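PDB 4ME2: pentacotripeptide-repeat region of PRORP domain-containing protein from Brachypodium distachyon, which probably binds RNA in a sequence-specific way through its helix-turn-helix pentatricopeptide repeats, with group II intron RNA of the chloroplast as its likely target. Local coordinates for residues A52-A55 and L56-L59; R58-A61 and A62-P66; M89-L92 and Q93-H97; F146-E149 and K150-A154. One frame throughout, in Å; residues are numbered along the deposited sequence.

Contact 1: A52-A55 and L56-L59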
# COMPACT_ATOMS: atom_id res chain seq x y z
N ALA A 52 12.04 4.70 20.60
CA ALA A 52 11.59 3.57 19.79
C ALA A 52 12.29 3.51 18.43
O ALA A 52 12.64 2.43 17.95
CB ALA A 52 10.08 3.59 19.63
N VAL A 53 12.48 4.68 17.81
CA VAL A 53 13.20 4.75 16.54
C VAL A 53 14.63 4.27 16.74
O VAL A 53 15.16 3.49 15.95
CB VAL A 53 13.20 6.18 15.95
CG1 VAL A 53 14.18 6.31 14.79
CG2 VAL A 53 11.80 6.56 15.50
N GLN A 54 15.27 4.73 17.81
CA GLN A 54 16.65 4.33 18.04
C GLN A 54 16.78 2.83 18.31
O GLN A 54 17.70 2.19 17.80
CB GLN A 54 17.32 5.20 19.11
CG GLN A 54 17.61 6.61 18.60
CD GLN A 54 18.39 6.62 17.29
OE1 GLN A 54 19.55 6.22 17.24
NE2 GLN A 54 17.74 7.09 16.22
N ALA A 55 15.85 2.28 19.08
CA ALA A 55 15.83 0.85 19.37
C ALA A 55 15.65 0.02 18.10
O ALA A 55 16.34 -0.98 17.91
CB ALA A 55 14.75 0.52 20.39
N LEU A 56 14.73 0.43 17.23
CA LEU A 56 14.48 -0.32 16.00
C LEU A 56 15.73 -0.34 15.12
O LEU A 56 16.07 -1.37 14.54
CB LEU A 56 13.27 0.23 15.24
CG LEU A 56 12.90 -0.52 13.96
CD1 LEU A 56 12.80 -2.02 14.20
CD2 LEU A 56 11.60 0.01 13.37
N LYS A 57 16.40 0.81 15.02
CA LYS A 57 17.66 0.90 14.28
C LYS A 57 18.74 0.00 14.91
O LYS A 57 19.40 -0.77 14.21
CB LYS A 57 18.10 2.36 14.16
CG LYS A 57 17.23 3.18 13.20
CD LYS A 57 17.32 4.69 13.43
CE LYS A 57 18.72 5.23 13.17
NZ LYS A 57 18.78 6.70 13.40
N ARG A 58 18.88 0.08 16.23
CA ARG A 58 19.85 -0.73 16.97
C ARG A 58 19.61 -2.23 16.76
O ARG A 58 20.55 -2.98 16.51
CB ARG A 58 19.78 -0.37 18.45
CG ARG A 58 20.78 -1.10 19.34
CD ARG A 58 20.56 -0.76 20.81
NE ARG A 58 19.35 -1.37 21.36
CZ ARG A 58 18.32 -0.70 21.88
NH1 ARG A 58 18.33 0.63 21.95
NH2 ARG A 58 17.27 -1.36 22.35
N LEU A 59 18.35 -2.64 16.86
CA LEU A 59 17.98 -4.05 16.73
C LEU A 59 18.22 -4.62 15.33
O LEU A 59 18.33 -5.84 15.16
CB LEU A 59 16.51 -4.26 17.11
CG LEU A 59 16.16 -4.09 18.59
CD1 LEU A 59 14.66 -4.04 18.80
CD2 LEU A 59 16.79 -5.20 19.42

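Contact 2: R58-A61 and A62-P66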
# COMPACT_ATOMS: atom_id res chain seq x y z
N ARG A 58 18.88 0.08 16.23
CA ARG A 58 19.85 -0.73 16.97
C ARG A 58 19.61 -2.23 16.76
O ARG A 58 20.55 -2.98 16.51
CB ARG A 58 19.78 -0.37 18.45
CG ARG A 58 20.78 -1.10 19.34
CD ARG A 58 20.56 -0.76 20.81
NE ARG A 58 19.35 -1.37 21.36
CZ ARG A 58 18.32 -0.70 21.88
NH1 ARG A 58 18.33 0.63 21.95
NH2 ARG A 58 17.27 -1.36 22.35
N LEU A 59 18.35 -2.64 16.86
CA LEU A 59 17.98 -4.05 16.73
C LEU A 59 18.22 -4.62 15.33
O LEU A 59 18.33 -5.84 15.16
CB LEU A 59 16.51 -4.26 17.11
CG LEU A 59 16.16 -4.09 18.59
CD1 LEU A 59 14.66 -4.04 18.80
CD2 LEU A 59 16.79 -5.20 19.42
N THR A 60 18.32 -3.76 14.34
CA THR A 60 18.44 -4.22 12.96
C THR A 60 19.73 -3.78 12.31
O THR A 60 19.85 -3.80 11.09
CB THR A 60 17.27 -3.73 12.10
OG1 THR A 60 17.19 -2.30 12.17
CG2 THR A 60 15.94 -4.36 12.56
N ALA A 61 20.72 -3.38 13.11
CA ALA A 61 21.94 -2.80 12.56
C ALA A 61 22.68 -3.77 11.65
O ALA A 61 23.33 -3.35 10.68
CB ALA A 61 22.85 -2.31 13.68
N ALA A 62 22.55 -5.06 11.94
CA ALA A 62 23.23 -6.10 11.17
C ALA A 62 22.33 -6.78 10.15
O ALA A 62 22.81 -7.32 9.15
CB ALA A 62 23.82 -7.14 12.11
N ASP A 63 21.03 -6.77 10.41
CA ASP A 63 20.08 -7.52 9.60
C ASP A 63 18.76 -6.77 9.54
O ASP A 63 18.03 -6.73 10.53
CB ASP A 63 19.89 -8.93 10.20
CG ASP A 63 19.05 -9.84 9.31
OD1 ASP A 63 18.62 -9.41 8.22
OD2 ASP A 63 18.84 -11.01 9.71
N ARG A 64 18.48 -6.18 8.39
CA ARG A 64 17.22 -5.47 8.16
C ARG A 64 16.27 -6.24 7.23
O ARG A 64 15.31 -5.66 6.70
CB ARG A 64 17.48 -4.04 7.67
CG ARG A 64 17.31 -2.99 8.77
CD ARG A 64 18.22 -1.78 8.64
NE ARG A 64 18.53 -1.18 9.95
CZ ARG A 64 19.29 -0.11 10.14
NH1 ARG A 64 19.83 0.53 9.11
NH2 ARG A 64 19.52 0.34 11.37
N SER A 65 16.51 -7.53 7.05
CA SER A 65 15.61 -8.40 6.27
C SER A 65 14.24 -8.54 6.95
O SER A 65 14.12 -8.41 8.17
CB SER A 65 16.23 -9.77 6.05
OG SER A 65 16.19 -10.54 7.24
N PRO A 66 13.19 -8.84 6.15
CA PRO A 66 11.83 -8.79 6.70
C PRO A 66 11.62 -9.53 8.03
O PRO A 66 11.06 -8.95 8.95
CB PRO A 66 10.98 -9.36 5.56
CG PRO A 66 11.75 -8.99 4.33
CD PRO A 66 13.19 -9.15 4.71
O HOH W 1 20.96 -6.47 13.76

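Contact 3: M89-L92 and Q93-H97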
# COMPACT_ATOMS: atom_id res chain seq x y z
N MET A 89 7.07 6.02 12.89
CA MET A 89 6.99 5.63 11.49
C MET A 89 7.43 6.77 10.57
O MET A 89 8.26 6.57 9.68
CB MET A 89 5.57 5.20 11.13
CG MET A 89 5.42 4.70 9.70
SD MET A 89 3.70 4.34 9.32
CE MET A 89 3.01 5.99 9.37
N ALA A 90 6.89 7.96 10.81
CA ALA A 90 7.16 9.11 9.94
C ALA A 90 8.61 9.54 10.04
O ALA A 90 9.20 9.96 9.05
CB ALA A 90 6.23 10.27 10.28
N GLU A 91 9.20 9.43 11.22
CA GLU A 91 10.61 9.78 11.38
C GLU A 91 11.52 8.78 10.68
O GLU A 91 12.54 9.17 10.10
CB GLU A 91 10.97 9.90 12.86
CG GLU A 91 12.45 10.21 13.11
CD GLU A 91 12.90 11.57 12.57
OE1 GLU A 91 12.07 12.36 12.09
OE2 GLU A 91 14.12 11.84 12.64
N LEU A 92 11.17 7.50 10.73
CA LEU A 92 11.93 6.51 9.98
C LEU A 92 11.84 6.77 8.47
O LEU A 92 12.83 6.64 7.76
CB LEU A 92 11.46 5.09 10.32
CG LEU A 92 11.81 4.59 11.73
CD1 LEU A 92 10.85 3.47 12.11
CD2 LEU A 92 13.26 4.13 11.85
N GLN A 93 10.65 7.16 8.00
CA GLN A 93 10.45 7.58 6.61
C GLN A 93 11.37 8.74 6.26
O GLN A 93 12.04 8.72 5.23
CB GLN A 93 8.99 8.00 6.36
CG GLN A 93 7.97 6.87 6.30
CD GLN A 93 6.54 7.40 6.15
OE1 GLN A 93 5.84 7.61 7.14
NE2 GLN A 93 6.13 7.65 4.91
N ARG A 94 11.40 9.76 7.13
CA ARG A 94 12.17 10.98 6.88
C ARG A 94 13.66 10.71 6.80
O ARG A 94 14.37 11.28 5.96
CB ARG A 94 11.88 12.04 7.96
CG ARG A 94 12.41 13.43 7.63
CD ARG A 94 12.43 14.33 8.85
NE ARG A 94 13.34 13.83 9.88
CZ ARG A 94 14.66 13.99 9.86
NH1 ARG A 94 15.25 14.65 8.86
NH2 ARG A 94 15.41 13.49 10.84
N GLN A 95 14.14 9.82 7.67
CA GLN A 95 15.55 9.42 7.69
C GLN A 95 15.92 8.53 6.50
O GLN A 95 17.10 8.27 6.27
CB GLN A 95 15.89 8.74 9.01
CG GLN A 95 15.81 9.66 10.22
CD GLN A 95 16.18 8.99 11.53
OE1 GLN A 95 15.87 9.50 12.60
NE2 GLN A 95 16.86 7.85 11.45
N GLY A 96 14.92 8.08 5.75
CA GLY A 96 15.16 7.22 4.59
C GLY A 96 15.31 5.74 4.91
O GLY A 96 15.74 4.97 4.05
N HIS A 97 14.95 5.34 6.13
CA HIS A 97 14.98 3.93 6.50
C HIS A 97 13.69 3.29 6.08
O HIS A 97 12.84 2.99 6.91
CB HIS A 97 15.19 3.76 7.99
CG HIS A 97 16.48 4.34 8.50
ND1 HIS A 97 17.69 3.88 8.11
CD2 HIS A 97 16.71 5.39 9.37
CE1 HIS A 97 18.65 4.61 8.71
NE2 HIS A 97 18.05 5.53 9.49

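Contact 4: F146-E149 and K150-A154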
# COMPACT_ATOMS: atom_id res chain seq x y z
N PHE A 146 -3.36 -4.95 1.91
CA PHE A 146 -4.41 -3.95 1.77
C PHE A 146 -5.69 -4.61 1.27
O PHE A 146 -6.76 -4.40 1.82
CB PHE A 146 -3.95 -2.85 0.82
CG PHE A 146 -5.05 -1.92 0.37
CD1 PHE A 146 -5.89 -1.30 1.29
CD2 PHE A 146 -5.21 -1.62 -0.98
CE1 PHE A 146 -6.89 -0.43 0.87
CE2 PHE A 146 -6.20 -0.75 -1.41
CZ PHE A 146 -7.05 -0.16 -0.48
N ILE A 147 -5.57 -5.43 0.22
CA ILE A 147 -6.75 -6.08 -0.35
C ILE A 147 -7.40 -6.99 0.69
O ILE A 147 -8.62 -6.96 0.87
CB ILE A 147 -6.42 -6.83 -1.66
CG1 ILE A 147 -6.01 -5.83 -2.74
CG2 ILE A 147 -7.61 -7.65 -2.14
CD1 ILE A 147 -5.41 -6.45 -3.98
N GLU A 148 -6.57 -7.75 1.40
CA GLU A 148 -7.06 -8.66 2.45
C GLU A 148 -7.74 -7.90 3.59
O GLU A 148 -8.84 -8.26 4.01
CB GLU A 148 -5.94 -9.56 2.97
CG GLU A 148 -6.32 -10.32 4.24
CD GLU A 148 -5.64 -11.68 4.37
OE1 GLU A 148 -4.79 -12.02 3.51
OE2 GLU A 148 -5.96 -12.41 5.33
N GLU A 149 -7.09 -6.85 4.10
CA GLU A 149 -7.68 -6.12 5.22
C GLU A 149 -9.04 -5.51 4.87
O GLU A 149 -9.88 -5.34 5.74
CB GLU A 149 -6.72 -5.06 5.79
CG GLU A 149 -6.54 -3.82 4.94
CD GLU A 149 -5.34 -2.97 5.34
OE1 GLU A 149 -4.68 -3.29 6.35
OE2 GLU A 149 -5.07 -1.98 4.64
N LYS A 150 -9.25 -5.20 3.59
CA LYS A 150 -10.54 -4.68 3.15
C LYS A 150 -11.56 -5.80 3.02
O LYS A 150 -12.65 -5.73 3.57
CB LYS A 150 -10.40 -3.95 1.82
CG LYS A 150 -9.45 -2.77 1.84
CD LYS A 150 -10.03 -1.57 2.58
CE LYS A 150 -11.20 -0.98 1.81
NZ LYS A 150 -11.65 0.30 2.42
N GLU A 151 -11.18 -6.85 2.29
CA GLU A 151 -12.13 -7.91 1.93
C GLU A 151 -12.51 -8.81 3.10
O GLU A 151 -13.64 -9.29 3.18
CB GLU A 151 -11.60 -8.72 0.75
CG GLU A 151 -11.45 -7.90 -0.51
CD GLU A 151 -11.12 -8.73 -1.73
OE1 GLU A 151 -11.35 -8.24 -2.85
OE2 GLU A 151 -10.63 -9.87 -1.57
N ARG A 152 -11.57 -9.03 4.02
CA ARG A 152 -11.83 -9.84 5.21
C ARG A 152 -12.16 -8.96 6.42
O ARG A 152 -12.27 -9.47 7.54
CB ARG A 152 -10.63 -10.75 5.50
CG ARG A 152 -10.21 -11.63 4.32
CD ARG A 152 -9.00 -12.48 4.68
NE ARG A 152 -8.79 -12.56 6.13
CZ ARG A 152 -8.90 -13.66 6.86
NH1 ARG A 152 -9.21 -14.82 6.29
NH2 ARG A 152 -8.70 -13.61 8.17
N GLY A 153 -12.32 -7.66 6.20
CA GLY A 153 -12.67 -6.71 7.25
C GLY A 153 -14.14 -6.79 7.61
O GLY A 153 -14.87 -7.60 7.05
N ALA A 154 -14.56 -5.93 8.54
CA ALA A 154 -15.91 -5.98 9.13
C ALA A 154 -16.98 -5.79 8.08
O ALA A 154 -18.08 -6.35 8.17
CB ALA A 154 -16.04 -4.93 10.22

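Contact 1: A52-A55 and L56-L59
Arg58 bends back over Ala55, one turn earlier in helix 47-59, and its path can be followed outward from the backbone. Its CB rests against carbonyl oxygens of the preceding turn, 3.4 Å from Gln54 O and only slightly farther from Ala55 O. From there CG and CD run out in an extended line, with CG opposite the backbone N across the CA-CB bond (chi1 -178°). A fold at chi3 (72°) then turns the flat head back along the helix. As a result one face of the guanidinium comes down over Ala55 CA: NH1 is 3.6 Å from that atom, and NH2 is 3.7 Å from Ala55 CB. Alanine suits this place because a longer side chain would probably collide with the head lying over it. Lys57 uses its carbons differently. Its aliphatic chain runs alongside Val53, pointing the same way, and its CD lies 3.8 Å from Val53 CG1, while the bent end reaches the neighbourhood of Gln54. Leu59 sets its CG 3.2 Å from Ala55 O, whose polar need is met by Leu59 N at 2.8 Å. The other amides of 56-59 bond in the same i to i+4 way. On the inner side, Ala52 and Leu56 pack against helix 66-77, and Val53 meets Leu92 of helix 82-94. The chemistry is thus divided round the helix: small and branched aliphatic residues face the neighbouring helices, Arg58 lays one face of its head on the outer surface, and Lys57 carries its ammonium group toward Gln54, at the margin with His97 and Leu100.

Contact 2: R58-A61 and A62-P66
Thr60 OG1 is gripped from two directions: it accepts from Arg64 NE at 2.8 Å and hydrogen-bonds back to Leu56 O of helix 47-59. The bond from Arg64 is nearly straight (172°), and the hydroxyl oxygen lies almost in the guanidinium plane, at its edge. A threonine suits this place because its hydroxyl, turned between the backbone N and carbonyl carbon (chi1 56°), can accept from the arginine while bonding to Leu56 O. The two side chains cross at about a right angle, Arg64 CG lying 3.4 Å from Thr60 CB. Ala61 CA lies over one guanidinium face, and Arg64 NH2 reaches Lys57 O, so the arginine holds both Thr60 and the last helical turn. A water links Leu59 O to Ala62 N, and Asp63 N makes a weak bond to Thr60 O. Asp63 OD1 accepts from Ser65 N at 3.1 Å and from Ser65 OG at 2.9 Å, both from the same face of the carboxylate. The first closes an Asx turn just before helix 66-77, the short aspartate carboxylate reaching the N two residues on. The whole is the connecting turn between consecutive helices, as expected in a protein built from helix-turn-helix repeats.

Contact 3: M89-L92 and Q93-H97
The guanidinium of Arg94 meets the carboxylate of Glu91 along its edge, the two planes inclined by 35°. The grip is side-on and double: Arg94 NE reaches Glu91 OE1 at 2.9 Å and Arg94 NH2 reaches Glu91 OE2 at 2.8 Å, each oxygen met on its syn side but from out of the carboxylate plane. A bend at chi2 (64°) in Glu91 lays its carboxylate alongside the arginine chain, which is itself bent at chi3. The Gln95 amide group stands nearly upright to that carboxylate, at 84°, with Gln95 CG 3.3 Å from Glu91 O. Over one face of the His97 ring, toward its rim, lies the backbone oxygen of Gln95. Were Glu91 an alanine, the Arg94 guanidinium would probably lose its counter-charge and be free to swing toward solvent. On the buried side, Leu92 packs on Val53 and Leu56 of helix 47-59, and Met89 runs beside Gln93, its CG 3.9 Å from Gln93 OE1. Gln93 is partly exposed and touches Thr123 and Phe124 of helix 118-126, so a long aliphatic stem with a polar end fits there. The helix closes where Gly96 takes a positive phi that would press a side chain against the preceding carbonyl. Gly96 N bonds to Gln93 O at 3.0 Å and His97 N to Leu92 O, also at 3.0 Å. This pair of bonds is a Schellman motif, here ending helix 82-94, and His97 stands at the N-cap position of helix 98-109.

Contact 4: F146-E149 and K150-A154
Phe146 and Lys150, Ile147 and Glu151, and Glu148 and Arg152 form three i to i+4 pairs, and in each the two side chains run side by side in the same direction. In the first pair, Lys150 CG approaches the Phe146 ring obliquely, 3.6 Å from CE1, and lies 3.1 Å from Phe146 O. Bends at chi2 and chi3 lead the lysine on to its salt bridge with Glu166. In the second, Ile147 directs CG2 at the Glu151 carboxylate, 3.7 Å from Glu151 CD, while Glu151 CG rests 3.3 Å from Ile147 O; the acid oxygen OE1 makes a weak bond to Trp163 NE1. With Glu151 cut back to an alanine, Ile147 CG2 is likely to lose the neighbour beside it and Trp163 NE1 its weak acceptor. In the third, Glu148 OE2 sits above one face of the Arg152 guanidinium, 2.9 Å from NE, with the planes 57° apart. No N-H points at the oxygen, so this salt bridge rests on charge alone. Arg152 follows the last turn, its N bonded to Glu148 O at 2.8 Å, and its positive charge there probably suits the carbonyl-rich end of the helix. Glu149 instead turns to Arg109 and Tyr121. Phe146, a flat hydrophobic residue suited to burial, meets the Trp163 ring edge-to-face and touches Leu171 and Leu174 of helix 168-180. Ile147 packs on Arg189 and Ala193 of helix 184-197, so the C-terminal part of helix 133-151 lies against both of these later helices.

How the contacts relate
Contacts 1, 2 and 3 form one cluster toward the N-terminal end of the chain, while contact 4 stands apart. Contacts 1 and 2 are successive on the chain, with centres about 9 Å apart, and share Arg58 and Leu59 where helix 47-59 gives way to its loop. Contact 3 lies about 12 Å from contact 1, centre to centre; the two meet through Leu56 CD2 and Leu92 CD1, 3.8 Å apart. Contacts 2 and 3 touch more loosely, between Arg64 and His97. Contact 4 is on the other side of the chain's centre from contact 3, their nearest atoms about 12 Å apart. Contacts 3 and 4 each take in a helix C-terminus, contact 2 the loop after one.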